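Long-range contact in alpha-L-arabinosidase (Xanthomonas axonopodis pv. citri, PDB 6D25), which is a trimeric GH51 arabinofuranosidase that probably releases arabinofuranosyl groups from arabinoxylans by hydrolysis, including those of internal di-substituted units: residues 46-50 with 356-360. Residues are numbered along the deposited sequence; the frame is centred on the assembly and turned at random.
Sequences RQLFG and FDIFS
One face of the F356 ring receives the edge of F49: CE1 of F49 stands 3.4 Å above the plane of the F356 ring, over its centre, while CE2 of F356 lies at the edge of the F49 ring, in its plane. The centroids are 4.6 Å apart and the planes meet at 56°, an edge-to-face pair. Such a pair sets the slightly positive C-H rim of one ring against the pi cloud of the other, which suits phenylalanine at both places in a buried, apolar setting. In F49, CG is anti to the carbonyl carbon (chi1 -62°), and this brings the end of the ring closer to the helix than its CB direction alone would.

Beside the rings, L48 points toward the helix and its side chain runs antiparallel to that of F359, with CD1 3.9 Å from CB of F359; a branched aliphatic chain offers both methyls to that methylene. OG of S360 hydrogen-bonds to O of D357 (2.9 Å), which satisfies the buried hydroxyl within the helix.

F398 and Y401 pack against F356, and W325 meets F359 edge-to-face. In the family's expected (beta/alpha)8 barrel, the contact packs the turn before the first strand, 51-52, against helix 346-361, which joins the last two, 319-325 and 366-371; backbone bonds of Q47 with A369 and G50 with I371 tie that turn to strand 366-371.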
ATOM      1  N   ARG A  46      -9.306  -6.123  34.390  1.00 15.55           N
ATOM      2  CA  ARG A  46      -9.624  -7.514  34.076  1.00 15.47           C
ATOM      3  C   ARG A  46      -9.039  -7.923  32.722  1.00 15.15           C
ATOM      4  O   ARG A  46      -8.819  -9.110  32.522  1.00 15.56           O
ATOM      5  CB  ARG A  46     -11.129  -7.773  34.094  1.00 16.16           C
ATOM      6  CG  ARG A  46     -11.943  -7.109  32.990  1.00 16.43           C
ATOM      7  CD  ARG A  46     -13.419  -7.454  33.194  1.00 17.26           C
ATOM      8  NE  ARG A  46     -14.219  -6.980  32.052  1.00 17.41           N
ATOM      9  CZ  ARG A  46     -14.659  -5.756  31.864  1.00 18.35           C
ATOM     10  NH1 ARG A  46     -14.443  -4.811  32.789  1.00 17.72           N
ATOM     11  NH2 ARG A  46     -15.374  -5.537  30.766  1.00 17.82           N
ATOM     12  N   GLN A  47      -8.788  -6.986  31.819  1.00 14.83           N
ATOM     13  CA  GLN A  47      -8.318  -7.329  30.475  1.00 14.73           C
ATOM     14  C   GLN A  47      -6.862  -7.819  30.512  1.00 14.48           C
ATOM     15  O   GLN A  47      -6.359  -8.295  29.501  1.00 14.01           O
ATOM     16  CB  GLN A  47      -8.429  -6.140  29.522  1.00 15.13           C
ATOM     17  CG  GLN A  47      -9.795  -5.476  29.469  1.00 15.16           C
ATOM     18  CD  GLN A  47     -10.929  -6.406  29.120  1.00 15.53           C
ATOM     19  OE1 GLN A  47     -10.725  -7.432  28.500  1.00 15.70           O
ATOM     20  NE2 GLN A  47     -12.135  -6.012  29.504  1.00 15.88           N
ATOM     21  N   LEU A  48      -6.195  -7.742  31.674  1.00 14.82           N
ATOM     22  CA  LEU A  48      -4.886  -8.370  31.829  1.00 14.74           C
ATOM     23  C   LEU A  48      -4.974  -9.900  31.715  1.00 14.50           C
ATOM     24  O   LEU A  48      -3.948 -10.566  31.533  1.00 14.65           O
ATOM     25  CB  LEU A  48      -4.313  -7.964  33.201  1.00 15.27           C
ATOM     26  CG  LEU A  48      -3.894  -6.499  33.334  1.00 15.82           C
ATOM     27  CD1 LEU A  48      -3.344  -6.240  34.720  1.00 16.52           C
ATOM     28  CD2 LEU A  48      -2.889  -6.103  32.269  1.00 15.78           C
ATOM     29  N   PHE A  49      -6.160 -10.454  31.807  1.00 14.60           N
ATOM     30  CA  PHE A  49      -6.389 -11.904  31.754  1.00 14.97           C
ATOM     31  C   PHE A  49      -6.946 -12.324  30.390  1.00 14.84           C
ATOM     32  O   PHE A  49      -7.614 -13.365  30.297  1.00 15.26           O
ATOM     33  CB  PHE A  49      -7.329 -12.292  32.907  1.00 15.37           C
ATOM     34  CG  PHE A  49      -6.694 -11.979  34.241  1.00 15.34           C
ATOM     35  CD1 PHE A  49      -5.718 -12.808  34.756  1.00 15.56           C
ATOM     36  CD2 PHE A  49      -6.950 -10.788  34.893  1.00 15.35           C
ATOM     37  CE1 PHE A  49      -5.047 -12.477  35.936  1.00 16.09           C
ATOM     38  CE2 PHE A  49      -6.342 -10.488  36.099  1.00 16.08           C
ATOM     39  CZ  PHE A  49      -5.349 -11.313  36.601  1.00 16.20           C
ATOM     40  N   GLY A  50      -6.655 -11.549  29.352  1.00 14.67           N
ATOM     41  CA  GLY A  50      -7.102 -11.872  28.004  1.00 14.29           C
ATOM     42  C   GLY A  50      -6.526 -13.177  27.487  1.00 14.01           C
ATOM     43  O   GLY A  50      -5.431 -13.665  27.925  1.00 14.23           O
ATOM     44  N   PHE A 356       1.441 -12.168  35.985  1.00 16.11           N
ATOM     45  CA  PHE A 356       0.322 -11.437  36.622  1.00 16.58           C
ATOM     46  C   PHE A 356       0.815 -10.468  37.712  1.00 16.90           C
ATOM     47  O   PHE A 356       0.340  -9.334  37.779  1.00 16.36           O
ATOM     48  CB  PHE A 356      -0.695 -12.399  37.209  1.00 16.49           C
ATOM     49  CG  PHE A 356      -1.387 -13.277  36.196  1.00 16.71           C
ATOM     50  CD1 PHE A 356      -1.650 -12.830  34.906  1.00 17.22           C
ATOM     51  CD2 PHE A 356      -1.879 -14.513  36.572  1.00 17.14           C
ATOM     52  CE1 PHE A 356      -2.383 -13.603  34.012  1.00 16.80           C
ATOM     53  CE2 PHE A 356      -2.609 -15.276  35.670  1.00 16.87           C
ATOM     54  CZ  PHE A 356      -2.824 -14.834  34.393  1.00 16.74           C
ATOM     55  N   ASP A 357       1.782 -10.907  38.507  1.00 17.45           N
ATOM     56  CA  ASP A 357       2.370 -10.026  39.521  1.00 18.78           C
ATOM     57  C   ASP A 357       2.923  -8.776  38.829  1.00 18.89           C
ATOM     58  O   ASP A 357       2.634  -7.639  39.230  1.00 20.04           O
ATOM     59  CB  ASP A 357       3.465 -10.730  40.319  1.00 19.66           C
ATOM     60  CG  ASP A 357       3.026 -11.871  41.239  1.00 20.28           C
ATOM     61  OD1 ASP A 357       1.777 -12.016  41.501  1.00 20.08           O
ATOM     62  OD2 ASP A 357       3.961 -12.649  41.704  1.00 22.63           O
ATOM     63  N   ILE A 358       3.699  -9.001  37.758  1.00 18.81           N
ATOM     64  CA  ILE A 358       4.377  -7.899  37.078  1.00 18.18           C
ATOM     65  C   ILE A 358       3.356  -6.947  36.436  1.00 17.90           C
ATOM     66  O   ILE A 358       3.439  -5.719  36.563  1.00 18.21           O
ATOM     67  CB  ILE A 358       5.393  -8.453  36.080  1.00 18.43           C
ATOM     68  CG1 ILE A 358       6.609  -9.058  36.786  1.00 18.37           C
ATOM     69  CG2 ILE A 358       5.810  -7.392  35.046  1.00 18.76           C
ATOM     70  CD1 ILE A 358       7.429  -9.959  35.866  1.00 18.42           C
ATOM     71  N   PHE A 359       2.379  -7.499  35.726  1.00 17.41           N
ATOM     72  CA  PHE A 359       1.379  -6.642  35.075  1.00 16.64           C
ATOM     73  C   PHE A 359       0.673  -5.778  36.118  1.00 17.39           C
ATOM     74  O   PHE A 359       0.435  -4.555  35.874  1.00 17.06           O
ATOM     75  CB  PHE A 359       0.318  -7.455  34.342  1.00 15.90           C
ATOM     76  CG  PHE A 359       0.784  -8.368  33.243  1.00 15.38           C
ATOM     77  CD1 PHE A 359       1.921  -8.107  32.523  1.00 15.28           C
ATOM     78  CD2 PHE A 359       0.008  -9.456  32.862  1.00 15.18           C
ATOM     79  CE1 PHE A 359       2.347  -8.958  31.503  1.00 14.94           C
ATOM     80  CE2 PHE A 359       0.403 -10.285  31.833  1.00 14.52           C
ATOM     81  CZ  PHE A 359       1.579 -10.049  31.172  1.00 14.82           C
ATOM     82  N   SER A 360       0.329  -6.387  37.260  1.00 17.92           N
ATOM     83  CA  SER A 360      -0.432  -5.670  38.276  1.00 18.69           C
ATOM     84  C   SER A 360       0.407  -4.539  38.899  1.00 19.59           C
ATOM     85  O   SER A 360      -0.171  -3.549  39.411  1.00 19.72           O
ATOM     86  CB  SER A 360      -0.966  -6.636  39.310  1.00 19.80           C
ATOM     87  OG  SER A 360       0.021  -7.005  40.263  1.00 21.22           O
TER